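Local coordinates for thioredoxin domain-containing protein (Aeropyrum pernix, PDB 3HA9), which is of unknown function but has a thioredoxin-like fold and a redox-type cysteine pair, and is probably an oxidoreductase, at residues Ile41-Ala46 / Lys103-Tyr108; Ala46-Ser51 / Pro94-Glu99; Asp57-Leu62 / Ile69-Ile74; Asp75-Glu80 / Arg129-Ile134. All coordinates share one frame; numbering follows the deposited sequence.

Overall arrangement
Contacts 1, 3 and 4 all reach the central mixed sheet. Contacts 1 and 3 are buried and wholly apolar: in contact 1 strand 39-45 receives side chains of helix 98-108, and in contact 3 helix 52-65 lies against strand 69-75, the neighbour of 39-45. Contacts 2 and 4 lie where the strands give way to loops, are only partly buried and bring in polar groups. Contact 2 rests on one carboxylate-to-backbone bond beside the disulfide; contact 4 packs two aromatic rings on an isoleucine, with an Asx turn and an ST turn shaping the loops. Contacts 1 and 2 both use helix 98-108 and meet at Ala-46, whereas contacts 2 and 3 do not touch.

Contact 1: residues Ile41-Ala46 / Lys103-Tyr108; sequences ILWFMA and KFIANY
Trp-43 and Met-45, on the central strand of the thioredoxin-like sheet, reach across to Phe-104 and Ile-105 of helix 98-108, which packs against this side of the fold. The strand and helix axes come no closer than 13.1 Å and cross at 118°, so long side chains have to bridge the distance, and the two strand residues share the task. Take Trp-43 first. From CB its CG lies anti to the backbone N (chi1 178°), which sends the indole out from the sheet toward the helix. CD1, on the pyrrole side, packs on Ile-134 CD1 of the adjacent strand, and NE1 donates to Asp-132 OD1, which satisfies the ring's polar atom and fixes its rotation. On the benzene side CE3 rests on Leu-59 CD1 of helix 52-65. Farther out, Trp-43 CZ3 has Ile-105 CD1 at 4.4 Å, and Trp-43 CH2, the far corner, meets Phe-104 CE2 at 3.7 Å, arriving at the edge of the phenyl ring and near its plane. The two side chains come from opposite directions. Met-45 lies alongside: chi1 of 48° sets its CG 3.6 Å above the centre of one indole face, and the bends beyond it carry the methyl on to the helix. There Met-45 CE lies 3.7 Å from Phe-104 CD2.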
loop_
_atom_site.group_PDB
_atom_site.type_symbol
_atom_site.label_atom_id
_atom_site.label_comp_id
_atom_site.label_asym_id
_atom_site.label_seq_id
_atom_site.Cartn_x
_atom_site.Cartn_y
_atom_site.Cartn_z
ATOM N N ILE A 41 -6.410 2.025 1.046
ATOM C CA ILE A 41 -5.870 0.892 0.309
ATOM C C ILE A 41 -4.368 1.070 0.073
ATOM O O ILE A 41 -3.961 2.007 -0.615
ATOM C CB ILE A 41 -6.612 0.694 -1.057
ATOM C CG1 ILE A 41 -8.128 0.540 -0.821
ATOM C CG2 ILE A 41 -5.979 -0.480 -1.836
ATOM C CD1 ILE A 41 -8.945 0.283 -2.083
ATOM N N LEU A 42 -3.556 0.181 0.659
ATOM C CA LEU A 42 -2.123 0.158 0.387
ATOM C C LEU A 42 -1.901 -0.783 -0.785
ATOM O O LEU A 42 -2.244 -1.958 -0.712
ATOM C CB LEU A 42 -1.319 -0.318 1.612
ATOM C CG LEU A 42 -1.560 0.411 2.932
ATOM C CD1 LEU A 42 -0.532 -0.078 3.975
ATOM C CD2 LEU A 42 -1.434 1.912 2.744
ATOM N N TRP A 43 -1.378 -0.257 -1.887
ATOM C CA TRP A 43 -1.169 -1.082 -3.061
ATOM C C TRP A 43 0.334 -1.213 -3.296
ATOM O O TRP A 43 0.976 -0.244 -3.710
ATOM C CB TRP A 43 -1.842 -0.438 -4.271
ATOM C CG TRP A 43 -1.628 -1.231 -5.537
ATOM C CD1 TRP A 43 -1.462 -2.584 -5.641
ATOM C CD2 TRP A 43 -1.552 -0.711 -6.859
ATOM N NE1 TRP A 43 -1.277 -2.940 -6.954
ATOM C CE2 TRP A 43 -1.329 -1.807 -7.725
ATOM C CE3 TRP A 43 -1.624 0.582 -7.400
ATOM C CZ2 TRP A 43 -1.191 -1.655 -9.120
ATOM C CZ3 TRP A 43 -1.491 0.735 -8.809
ATOM C CH2 TRP A 43 -1.286 -0.387 -9.644
ATOM N N PHE A 44 0.871 -2.410 -3.024
ATOM C CA PHE A 44 2.311 -2.676 -3.193
ATOM C C PHE A 44 2.524 -3.138 -4.614
ATOM O O PHE A 44 1.916 -4.118 -5.037
ATOM C CB PHE A 44 2.760 -3.754 -2.207
ATOM C CG PHE A 44 2.746 -3.289 -0.776
ATOM C CD1 PHE A 44 3.917 -2.772 -0.206
ATOM C CD2 PHE A 44 1.562 -3.318 -0.011
ATOM C CE1 PHE A 44 3.924 -2.317 1.117
ATOM C CE2 PHE A 44 1.555 -2.861 1.321
ATOM C CZ PHE A 44 2.710 -2.359 1.876
ATOM N N MET A 45 3.364 -2.409 -5.349
ATOM C CA MET A 45 3.460 -2.618 -6.800
ATOM C C MET A 45 4.847 -2.282 -7.340
ATOM O O MET A 45 5.747 -1.923 -6.579
ATOM C CB MET A 45 2.334 -1.860 -7.540
ATOM C CG MET A 45 2.125 -0.377 -7.132
ATOM S SD MET A 45 3.455 0.770 -7.585
ATOM C CE MET A 45 3.172 0.881 -9.339
ATOM N N ALA A 46 5.009 -2.442 -8.651
ATOM C CA ALA A 46 6.237 -2.069 -9.367
ATOM C C ALA A 46 5.806 -1.628 -10.743
ATOM O O ALA A 46 4.800 -2.132 -11.274
ATOM C CB ALA A 46 7.196 -3.273 -9.455
ATOM N N LYS A 103 5.316 7.857 -14.326
ATOM C CA LYS A 103 4.792 7.622 -15.659
ATOM C C LYS A 103 3.735 6.517 -15.660
ATOM O O LYS A 103 2.732 6.624 -16.351
ATOM C CB LYS A 103 5.935 7.288 -16.634
ATOM C CG LYS A 103 5.502 7.050 -18.079
ATOM C CD LYS A 103 4.872 8.289 -18.664
ATOM C CE LYS A 103 4.929 8.309 -20.173
ATOM N NZ LYS A 103 4.815 9.707 -20.635
ATOM N N PHE A 104 3.982 5.469 -14.882
ATOM C CA PHE A 104 3.028 4.369 -14.759
ATOM C C PHE A 104 1.723 4.887 -14.185
ATOM O O PHE A 104 0.623 4.620 -14.723
ATOM C CB PHE A 104 3.602 3.230 -13.892
ATOM C CG PHE A 104 2.623 2.144 -13.619
ATOM C CD1 PHE A 104 2.504 1.066 -14.487
ATOM C CD2 PHE A 104 1.773 2.213 -12.506
ATOM C CE1 PHE A 104 1.552 0.054 -14.243
ATOM C CE2 PHE A 104 0.823 1.210 -12.262
ATOM C CZ PHE A 104 0.719 0.129 -13.133
ATOM N N ILE A 105 1.821 5.644 -13.096
ATOM C CA ILE A 105 0.624 6.188 -12.455
ATOM C C ILE A 105 -0.091 7.209 -13.351
ATOM O O ILE A 105 -1.341 7.233 -13.398
ATOM C CB ILE A 105 0.944 6.759 -11.032
ATOM C CG1 ILE A 105 1.479 5.642 -10.130
ATOM C CG2 ILE A 105 -0.292 7.470 -10.414
ATOM C CD1 ILE A 105 0.462 4.503 -9.809
ATOM N N ALA A 106 0.668 8.010 -14.098
ATOM C CA ALA A 106 0.045 8.970 -15.029
ATOM C C ALA A 106 -0.690 8.240 -16.148
ATOM O O ALA A 106 -1.785 8.663 -16.551
ATOM C CB ALA A 106 1.074 9.918 -15.607
ATOM N N ASN A 107 -0.094 7.155 -16.635
ATOM C CA ASN A 107 -0.681 6.376 -17.729
ATOM C C ASN A 107 -1.906 5.574 -17.338
ATOM O O ASN A 107 -2.861 5.472 -18.130
ATOM C CB ASN A 107 0.342 5.389 -18.314
ATOM C CG ASN A 107 1.256 6.022 -19.335
ATOM O OD1 ASN A 107 2.377 5.534 -19.563
ATOM N ND2 ASN A 107 0.800 7.088 -19.965
ATOM N N TYR A 108 -1.880 4.966 -16.154
ATOM C CA TYR A 108 -2.901 3.959 -15.809
ATOM C C TYR A 108 -3.666 4.217 -14.531
ATOM O O TYR A 108 -4.747 3.662 -14.320
ATOM C CB TYR A 108 -2.272 2.567 -15.738
ATOM C CG TYR A 108 -1.504 2.202 -16.979
ATOM C CD1 TYR A 108 -2.159 2.002 -18.189
ATOM C CD2 TYR A 108 -0.115 2.041 -16.942
ATOM C CE1 TYR A 108 -1.463 1.663 -19.338
ATOM C CE2 TYR A 108 0.590 1.705 -18.091
ATOM C CZ TYR A 108 -0.097 1.528 -19.287
ATOM O OH TYR A 108 0.573 1.173 -20.434
#

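Contact 2: residues Ala46-Ser51 / Pro94-Glu99; sequences AAWCPS and PPDTPE
Ala-47 and Asp-96 bring the two backbones closest, with 6.7 Å between their CA atoms. In this thioredoxin-type CxxC loop, Ala-46 to Cys-49 form a type I turn closed by Cys-49 N to Ala-46 O (3.1 Å), and Cys-49 is joined to Cys-52 by a disulfide. Facing it, the chain from Pro-94 is extended until Thr-97, whose OG1 caps Met-100 N at the start of helix 98-108. Asp-96 spans the gap. Asp-96 OD2 takes the N-H of Ala-47 through the syn lone pair, at 2.7 Å from Ala-47 N and nearly straight (167°), so the carboxylate pins the start of the turn. The same oxygen lies close to the carboxylate of Asp-75. Trp-48 crosses Asp-96 at about a right angle, its ring 84° from the carboxylate plane, and also stacks edge-to-face with Trp-77. Trp-48 CD1, at the ring edge, lies 3.5 Å from Asp-96 OD1.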
loop_
_atom_site.group_PDB
_atom_site.type_symbol
_atom_site.label_atom_id
_atom_site.label_comp_id
_atom_site.label_asym_id
_atom_site.label_seq_id
_atom_site.Cartn_x
_atom_site.Cartn_y
_atom_site.Cartn_z
ATOM N N ALA A 46 5.009 -2.442 -8.651
ATOM C CA ALA A 46 6.237 -2.069 -9.367
ATOM C C ALA A 46 5.806 -1.628 -10.743
ATOM O O ALA A 46 4.800 -2.132 -11.274
ATOM C CB ALA A 46 7.196 -3.273 -9.455
ATOM N N ALA A 47 6.547 -0.690 -11.326
ATOM C CA ALA A 47 6.121 -0.084 -12.587
ATOM C C ALA A 47 6.133 -1.071 -13.751
ATOM O O ALA A 47 5.376 -0.916 -14.706
ATOM C CB ALA A 47 6.960 1.138 -12.898
ATOM N N TRP A 48 6.971 -2.100 -13.657
ATOM C CA TRP A 48 7.052 -3.140 -14.697
ATOM C C TRP A 48 6.133 -4.357 -14.482
ATOM O O TRP A 48 6.066 -5.257 -15.316
ATOM C CB TRP A 48 8.503 -3.624 -14.795
ATOM C CG TRP A 48 8.998 -4.215 -13.524
ATOM C CD1 TRP A 48 9.584 -3.547 -12.491
ATOM C CD2 TRP A 48 8.980 -5.595 -13.148
ATOM N NE1 TRP A 48 9.902 -4.417 -11.483
ATOM C CE2 TRP A 48 9.556 -5.683 -11.861
ATOM C CE3 TRP A 48 8.521 -6.762 -13.765
ATOM C CZ2 TRP A 48 9.678 -6.895 -11.174
ATOM C CZ3 TRP A 48 8.650 -7.966 -13.087
ATOM C CH2 TRP A 48 9.234 -8.025 -11.807
ATOM N N CYS A 49 5.414 -4.384 -13.370
ATOM C CA CYS A 49 4.577 -5.529 -13.007
ATOM C C CYS A 49 3.465 -5.717 -14.055
ATOM O O CYS A 49 2.711 -4.788 -14.308
ATOM C CB CYS A 49 4.018 -5.301 -11.581
ATOM S SG CYS A 49 2.348 -5.964 -11.166
ATOM N N PRO A 50 3.417 -6.894 -14.726
ATOM C CA PRO A 50 2.420 -7.093 -15.769
ATOM C C PRO A 50 0.979 -6.913 -15.299
ATOM O O PRO A 50 0.194 -6.236 -15.986
ATOM C CB PRO A 50 2.677 -8.532 -16.231
ATOM C CG PRO A 50 4.152 -8.719 -16.011
ATOM C CD PRO A 50 4.439 -7.962 -14.731
ATOM N N SER A 51 0.644 -7.498 -14.148
ATOM C CA SER A 51 -0.725 -7.490 -13.619
ATOM C C SER A 51 -1.163 -6.118 -13.093
ATOM O O SER A 51 -2.353 -5.831 -12.959
ATOM C CB SER A 51 -0.890 -8.564 -12.538
ATOM O OG SER A 51 -0.127 -8.235 -11.376
ATOM N N PRO A 94 16.079 -3.789 -13.052
ATOM C CA PRO A 94 16.747 -2.875 -12.139
ATOM C C PRO A 94 15.684 -2.135 -11.342
ATOM O O PRO A 94 14.489 -2.267 -11.655
ATOM C CB PRO A 94 17.476 -1.892 -13.071
ATOM C CG PRO A 94 17.407 -2.476 -14.429
ATOM C CD PRO A 94 16.214 -3.368 -14.459
ATOM N N PRO A 95 16.103 -1.375 -10.323
ATOM C CA PRO A 95 15.141 -0.568 -9.580
ATOM C C PRO A 95 14.359 0.386 -10.470
ATOM O O PRO A 95 14.883 0.920 -11.457
ATOM C CB PRO A 95 16.012 0.255 -8.629
ATOM C CG PRO A 95 17.295 -0.481 -8.535
ATOM C CD PRO A 95 17.482 -1.160 -9.853
ATOM N N ASP A 96 13.100 0.596 -10.116
ATOM C CA ASP A 96 12.287 1.626 -10.741
ATOM C C ASP A 96 12.830 2.995 -10.350
ATOM O O ASP A 96 13.129 3.248 -9.183
ATOM C CB ASP A 96 10.858 1.569 -10.199
ATOM C CG ASP A 96 9.988 0.505 -10.854
ATOM O OD1 ASP A 96 10.424 -0.207 -11.795
ATOM O OD2 ASP A 96 8.812 0.402 -10.397
ATOM N N THR A 97 12.914 3.888 -11.322
ATOM C CA THR A 97 13.222 5.284 -11.025
ATOM C C THR A 97 11.913 5.968 -10.627
ATOM O O THR A 97 10.832 5.506 -11.013
ATOM C CB THR A 97 13.804 5.987 -12.263
ATOM O OG1 THR A 97 12.815 5.995 -13.303
ATOM C CG2 THR A 97 15.046 5.248 -12.770
ATOM N N PRO A 98 11.990 7.060 -9.847
ATOM C CA PRO A 98 10.780 7.840 -9.568
ATOM C C PRO A 98 10.057 8.240 -10.859
ATOM O O PRO A 98 8.826 8.249 -10.888
ATOM C CB PRO A 98 11.318 9.071 -8.838
ATOM C CG PRO A 98 12.533 8.535 -8.126
ATOM C CD PRO A 98 13.141 7.523 -9.040
ATOM N N GLU A 99 10.808 8.554 -11.917
ATOM C CA GLU A 99 10.204 8.902 -13.213
ATOM C C GLU A 99 9.331 7.771 -13.777
ATOM O O GLU A 99 8.239 8.016 -14.275
ATOM C CB GLU A 99 11.292 9.304 -14.234
ATOM C CG GLU A 99 10.769 9.536 -15.662
ATOM C CD GLU A 99 11.860 9.796 -16.720
ATOM O OE1 GLU A 99 13.080 9.813 -16.397
ATOM O OE2 GLU A 99 11.486 10.011 -17.900
#

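Contact 3: residues Asp57-Leu62 / Ile69-Ile74; sequences DLLDRL and ISVIAI
Ile-69 meets Leu-62 because its side chain is stretched out: CG1 sits beside the backbone N (chi1 -67°), and chi2 near 169° carries CD1 on toward the helix. That methyl, Ile-69 CD1, ends 4.1 Å from Leu-62 CB and 3.8 Å from Leu-62 O, so it lies against the root of the leucine and its backbone; the Leu-62 side chain also touches Leu-155 of helix 152-161. One helical turn earlier, in Leu-59, chi2 near 172° extends CD1 and leaves CD2 turned off to the side, where Leu-59 CD2 meets Val-71 CG2 at 4.2 Å. The pairing follows the alternation of the strand: Ile-69 and Val-71 face the helix, whereas Ser-70 and Ile-72 point to the other side of the sheet. Only methyl and methylene groups of the side chains meet here, at van der Waals distance and without directional bonds. The helix packs on the second of the two parallel strands it connects, as in a beta-alpha-beta unit, here strand 39-45, helix 52-65 and strand 69-75 of the thioredoxin-like fold.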
loop_
_atom_site.group_PDB
_atom_site.type_symbol
_atom_site.label_atom_id
_atom_site.label_comp_id
_atom_site.label_asym_id
_atom_site.label_seq_id
_atom_site.Cartn_x
_atom_site.Cartn_y
_atom_site.Cartn_z
ATOM N N ASP A 57 -6.440 -0.179 -13.228
ATOM C CA ASP A 57 -7.778 -0.017 -13.820
ATOM C C ASP A 57 -8.880 -0.157 -12.755
ATOM O O ASP A 57 -9.762 0.701 -12.651
ATOM C CB ASP A 57 -7.945 -0.995 -14.988
ATOM C CG ASP A 57 -9.344 -0.954 -15.611
ATOM O OD1 ASP A 57 -9.500 -0.326 -16.681
ATOM O OD2 ASP A 57 -10.282 -1.564 -15.041
ATOM N N LEU A 58 -8.775 -1.195 -11.925
ATOM C CA LEU A 58 -9.751 -1.434 -10.858
ATOM C C LEU A 58 -9.785 -0.343 -9.806
ATOM O O LEU A 58 -10.857 0.114 -9.424
ATOM C CB LEU A 58 -9.524 -2.788 -10.189
ATOM C CG LEU A 58 -9.700 -4.019 -11.061
ATOM C CD1 LEU A 58 -9.825 -5.251 -10.167
ATOM C CD2 LEU A 58 -10.950 -3.866 -11.943
ATOM N N LEU A 59 -8.611 0.054 -9.328
ATOM C CA LEU A 59 -8.522 1.102 -8.330
ATOM C C LEU A 59 -9.037 2.472 -8.831
ATOM O O LEU A 59 -9.598 3.251 -8.063
ATOM C CB LEU A 59 -7.087 1.176 -7.807
ATOM C CG LEU A 59 -6.609 -0.086 -7.073
ATOM C CD1 LEU A 59 -5.086 0.010 -6.763
ATOM C CD2 LEU A 59 -7.400 -0.277 -5.786
ATOM N N ASP A 60 -8.857 2.746 -10.121
ATOM C CA ASP A 60 -9.384 3.979 -10.731
ATOM C C ASP A 60 -10.896 4.030 -10.615
ATOM O O ASP A 60 -11.486 5.052 -10.223
ATOM C CB ASP A 60 -9.014 4.034 -12.221
ATOM C CG ASP A 60 -7.555 4.341 -12.460
ATOM O OD1 ASP A 60 -6.879 4.880 -11.557
ATOM O OD2 ASP A 60 -7.073 4.032 -13.576
ATOM N N ARG A 61 -11.520 2.917 -10.963
ATOM C CA ARG A 61 -12.969 2.843 -10.946
ATOM C C ARG A 61 -13.486 2.905 -9.527
ATOM O O ARG A 61 -14.467 3.598 -9.265
ATOM C CB ARG A 61 -13.448 1.577 -11.655
ATOM C CG ARG A 61 -13.255 1.671 -13.155
ATOM C CD ARG A 61 -12.964 0.320 -13.761
ATOM N NE ARG A 61 -14.134 -0.550 -13.719
ATOM C CZ ARG A 61 -14.141 -1.797 -14.172
ATOM N NH1 ARG A 61 -13.045 -2.317 -14.708
ATOM N NH2 ARG A 61 -15.243 -2.519 -14.082
ATOM N N LEU A 62 -12.812 2.218 -8.601
ATOM C CA LEU A 62 -13.260 2.223 -7.209
ATOM C C LEU A 62 -13.093 3.608 -6.584
ATOM O O LEU A 62 -13.945 4.049 -5.810
ATOM C CB LEU A 62 -12.539 1.138 -6.397
ATOM C CG LEU A 62 -12.960 -0.282 -6.802
ATOM C CD1 LEU A 62 -11.951 -1.313 -6.339
ATOM C CD2 LEU A 62 -14.345 -0.602 -6.261
ATOM N N ILE A 69 -12.630 6.191 -0.340
ATOM C CA ILE A 69 -11.396 5.410 -0.515
ATOM C C ILE A 69 -10.187 6.309 -0.797
ATOM O O ILE A 69 -10.255 7.218 -1.645
ATOM C CB ILE A 69 -11.514 4.400 -1.676
ATOM C CG1 ILE A 69 -12.531 3.319 -1.337
ATOM C CG2 ILE A 69 -10.127 3.791 -2.030
ATOM C CD1 ILE A 69 -12.876 2.456 -2.520
ATOM N N SER A 70 -9.081 6.043 -0.101
ATOM C CA SER A 70 -7.798 6.659 -0.448
ATOM C C SER A 70 -6.829 5.571 -0.844
ATOM O O SER A 70 -6.544 4.693 -0.038
ATOM C CB SER A 70 -7.228 7.456 0.726
ATOM O OG SER A 70 -8.017 8.616 0.992
ATOM N N VAL A 71 -6.343 5.622 -2.081
ATOM C CA VAL A 71 -5.318 4.684 -2.554
ATOM C C VAL A 71 -3.918 5.241 -2.297
ATOM O O VAL A 71 -3.608 6.412 -2.630
ATOM C CB VAL A 71 -5.488 4.361 -4.077
ATOM C CG1 VAL A 71 -4.281 3.556 -4.612
ATOM C CG2 VAL A 71 -6.816 3.630 -4.318
ATOM N N ILE A 72 -3.073 4.413 -1.695
ATOM C CA ILE A 72 -1.661 4.743 -1.547
ATOM C C ILE A 72 -0.867 3.758 -2.423
ATOM O O ILE A 72 -0.854 2.558 -2.134
ATOM C CB ILE A 72 -1.197 4.696 -0.078
ATOM C CG1 ILE A 72 -2.127 5.583 0.793
ATOM C CG2 ILE A 72 0.273 5.092 0.019
ATOM C CD1 ILE A 72 -1.778 5.663 2.276
ATOM N N ALA A 73 -0.265 4.266 -3.506
ATOM C CA ALA A 73 0.540 3.438 -4.413
ATOM C C ALA A 73 1.933 3.343 -3.846
ATOM O O ALA A 73 2.594 4.362 -3.666
ATOM C CB ALA A 73 0.570 4.026 -5.828
ATOM N N ILE A 74 2.372 2.117 -3.544
ATOM C CA ILE A 74 3.653 1.907 -2.861
ATOM C C ILE A 74 4.540 1.130 -3.814
ATOM O O ILE A 74 4.345 -0.070 -3.983
ATOM C CB ILE A 74 3.517 1.123 -1.534
ATOM C CG1 ILE A 74 2.634 1.883 -0.553
ATOM C CG2 ILE A 74 4.932 0.879 -0.921
ATOM C CD1 ILE A 74 2.234 1.092 0.728
#

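Contact 4: residues Asp75-Glu80 / Arg129-Ile134; sequences DFWTAE and RSIDYI
Phe-76 and Trp-77 both lean on Ile-131, and this apolar packing is the heart of the contact. The branch that touches is CG2: Ile-131 CG2 lies 3.7 Å from Phe-76 CZ and 4.1 Å from Trp-77 CZ3, so a single methyl meets both rings, approaching each obliquely. Phe-76 and Ile-131 cross at about a right angle. In Phe-76 the ring is swung between the backbone N and the carbonyl carbon (chi1 69°), which turns its far end to the facing loop; in Trp-77 a chi1 of -159° brings CZ3 to the same methyl. A weaker polar element accompanies the packing: Ser-130 O approaches the edge of the phenylalanine ring, 3.5 Å from Phe-76 CZ and near the ring plane, where the C-H bonds point.

Hydrogen bonds shape each loop from within. Asp-75 OD1 accepts from Trp-77 N at 2.9 Å, an Asx turn, and Ser-130 OG accepts from Asp-132 N at 3.2 Å, an ST turn. The serine hydroxyl also pairs with Thr-148 OG1 on the edge strand, while the indole NE1 of Trp-77 is held by Pro-93 O.

Ile-131 also packs on Cys-49. Asp-132, just before strand 133-138 and beside the disulfide, appears to take the place of the cis-proline of thioredoxins, although the Ile-131 to Asp-132 peptide is trans.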
loop_
_atom_site.group_PDB
_atom_site.type_symbol
_atom_site.label_atom_id
_atom_site.label_comp_id
_atom_site.label_asym_id
_atom_site.label_seq_id
_atom_site.Cartn_x
_atom_site.Cartn_y
_atom_site.Cartn_z
ATOM N N ASP A 75 5.506 1.813 -4.428
ATOM C CA ASP A 75 6.419 1.133 -5.343
ATOM C C ASP A 75 7.586 0.700 -4.487
ATOM O O ASP A 75 8.325 1.548 -3.972
ATOM C CB ASP A 75 6.877 2.093 -6.459
ATOM C CG ASP A 75 7.741 1.409 -7.521
ATOM O OD1 ASP A 75 8.348 0.359 -7.237
ATOM O OD2 ASP A 75 7.806 1.936 -8.659
ATOM N N PHE A 76 7.740 -0.617 -4.320
ATOM C CA PHE A 76 8.811 -1.134 -3.482
ATOM C C PHE A 76 9.974 -1.659 -4.304
ATOM O O PHE A 76 10.904 -2.274 -3.755
ATOM C CB PHE A 76 8.282 -2.181 -2.461
ATOM C CG PHE A 76 7.813 -3.491 -3.066
ATOM C CD1 PHE A 76 8.688 -4.583 -3.186
ATOM C CD2 PHE A 76 6.484 -3.656 -3.435
ATOM C CE1 PHE A 76 8.244 -5.814 -3.685
ATOM C CE2 PHE A 76 6.023 -4.878 -3.937
ATOM C CZ PHE A 76 6.910 -5.961 -4.052
ATOM N N TRP A 77 9.943 -1.412 -5.620
ATOM C CA TRP A 77 10.992 -1.935 -6.487
ATOM C C TRP A 77 12.173 -0.948 -6.499
ATOM O O TRP A 77 12.462 -0.287 -7.495
ATOM C CB TRP A 77 10.443 -2.255 -7.890
ATOM C CG TRP A 77 11.335 -3.235 -8.611
ATOM C CD1 TRP A 77 12.261 -2.947 -9.561
ATOM C CD2 TRP A 77 11.408 -4.639 -8.378
ATOM N NE1 TRP A 77 12.894 -4.101 -9.968
ATOM C CE2 TRP A 77 12.383 -5.155 -9.257
ATOM C CE3 TRP A 77 10.718 -5.522 -7.533
ATOM C CZ2 TRP A 77 12.715 -6.508 -9.294
ATOM C CZ3 TRP A 77 11.047 -6.886 -7.580
ATOM C CH2 TRP A 77 12.038 -7.355 -8.463
ATOM N N THR A 78 12.832 -0.852 -5.343
ATOM C CA THR A 78 13.891 0.116 -5.113
ATOM C C THR A 78 15.202 -0.594 -4.800
ATOM O O THR A 78 15.199 -1.759 -4.389
ATOM C CB THR A 78 13.570 0.996 -3.874
ATOM O OG1 THR A 78 13.449 0.160 -2.707
ATOM C CG2 THR A 78 12.281 1.784 -4.082
ATOM N N ALA A 79 16.320 0.118 -4.970
ATOM C CA ALA A 79 17.631 -0.492 -4.727
ATOM C C ALA A 79 17.719 -1.092 -3.326
ATOM O O ALA A 79 18.256 -2.192 -3.148
ATOM C CB ALA A 79 18.741 0.527 -4.952
ATOM N N GLU A 80 17.192 -0.373 -2.338
ATOM C CA GLU A 80 17.295 -0.806 -0.947
ATOM C C GLU A 80 16.488 -2.085 -0.713
ATOM O O GLU A 80 16.954 -3.021 -0.041
ATOM C CB GLU A 80 16.822 0.308 0.003
ATOM C CG GLU A 80 17.748 1.511 0.100
ATOM C CD GLU A 80 17.671 2.472 -1.108
ATOM O OE1 GLU A 80 16.701 2.430 -1.917
ATOM O OE2 GLU A 80 18.611 3.283 -1.245
ATOM N N ARG A 129 3.360 -10.363 -0.313
ATOM C CA ARG A 129 3.609 -11.665 -0.952
ATOM C C ARG A 129 3.916 -11.594 -2.455
ATOM O O ARG A 129 4.251 -12.609 -3.057
ATOM C CB ARG A 129 2.390 -12.590 -0.729
ATOM C CG ARG A 129 2.107 -12.909 0.735
ATOM C CD ARG A 129 1.052 -14.002 0.836
ATOM N NE ARG A 129 1.649 -15.332 0.713
ATOM C CZ ARG A 129 2.274 -15.955 1.714
ATOM N NH1 ARG A 129 2.375 -15.376 2.905
ATOM N NH2 ARG A 129 2.780 -17.166 1.538
ATOM N N SER A 130 3.807 -10.410 -3.059
ATOM C CA SER A 130 3.987 -10.276 -4.529
ATOM C C SER A 130 4.168 -8.820 -4.912
ATOM O O SER A 130 4.081 -7.936 -4.048
ATOM C CB SER A 130 2.756 -10.823 -5.263
ATOM O OG SER A 130 1.659 -9.913 -5.139
ATOM N N ILE A 131 4.425 -8.575 -6.197
ATOM C CA ILE A 131 4.539 -7.206 -6.710
ATOM C C ILE A 131 3.197 -6.607 -7.156
ATOM O O ILE A 131 3.168 -5.592 -7.841
ATOM C CB ILE A 131 5.566 -7.122 -7.880
ATOM C CG1 ILE A 131 5.128 -8.025 -9.031
ATOM C CG2 ILE A 131 6.970 -7.490 -7.384
ATOM C CD1 ILE A 131 5.991 -7.886 -10.286
ATOM N N ASP A 132 2.093 -7.238 -6.763
ATOM C CA ASP A 132 0.756 -6.679 -6.991
ATOM C C ASP A 132 -0.087 -7.134 -5.810
ATOM O O ASP A 132 -0.874 -8.082 -5.898
ATOM C CB ASP A 132 0.185 -7.130 -8.348
ATOM C CG ASP A 132 -1.113 -6.413 -8.730
ATOM O OD1 ASP A 132 -1.661 -5.653 -7.907
ATOM O OD2 ASP A 132 -1.628 -6.656 -9.859
ATOM N N TYR A 133 0.083 -6.440 -4.693
ATOM C CA TYR A 133 -0.451 -6.911 -3.420
ATOM C C TYR A 133 -1.209 -5.781 -2.772
ATOM O O TYR A 133 -0.755 -4.646 -2.776
ATOM C CB TYR A 133 0.716 -7.377 -2.517
ATOM C CG TYR A 133 0.296 -8.047 -1.213
ATOM C CD1 TYR A 133 0.037 -9.420 -1.163
ATOM C CD2 TYR A 133 0.194 -7.304 -0.028
ATOM C CE1 TYR A 133 -0.334 -10.028 0.029
ATOM C CE2 TYR A 133 -0.199 -7.908 1.181
ATOM C CZ TYR A 133 -0.448 -9.271 1.191
ATOM O OH TYR A 133 -0.834 -9.882 2.358
ATOM N N ILE A 134 -2.365 -6.108 -2.201
ATOM C CA ILE A 134 -3.310 -5.116 -1.702
ATOM C C ILE A 134 -3.528 -5.332 -0.205
ATOM O O ILE A 134 -3.737 -6.467 0.233
ATOM C CB ILE A 134 -4.668 -5.269 -2.466
ATOM C CG1 ILE A 134 -4.548 -4.741 -3.909
ATOM C CG2 ILE A 134 -5.839 -4.617 -1.703
ATOM C CD1 ILE A 134 -4.527 -3.219 -4.017
#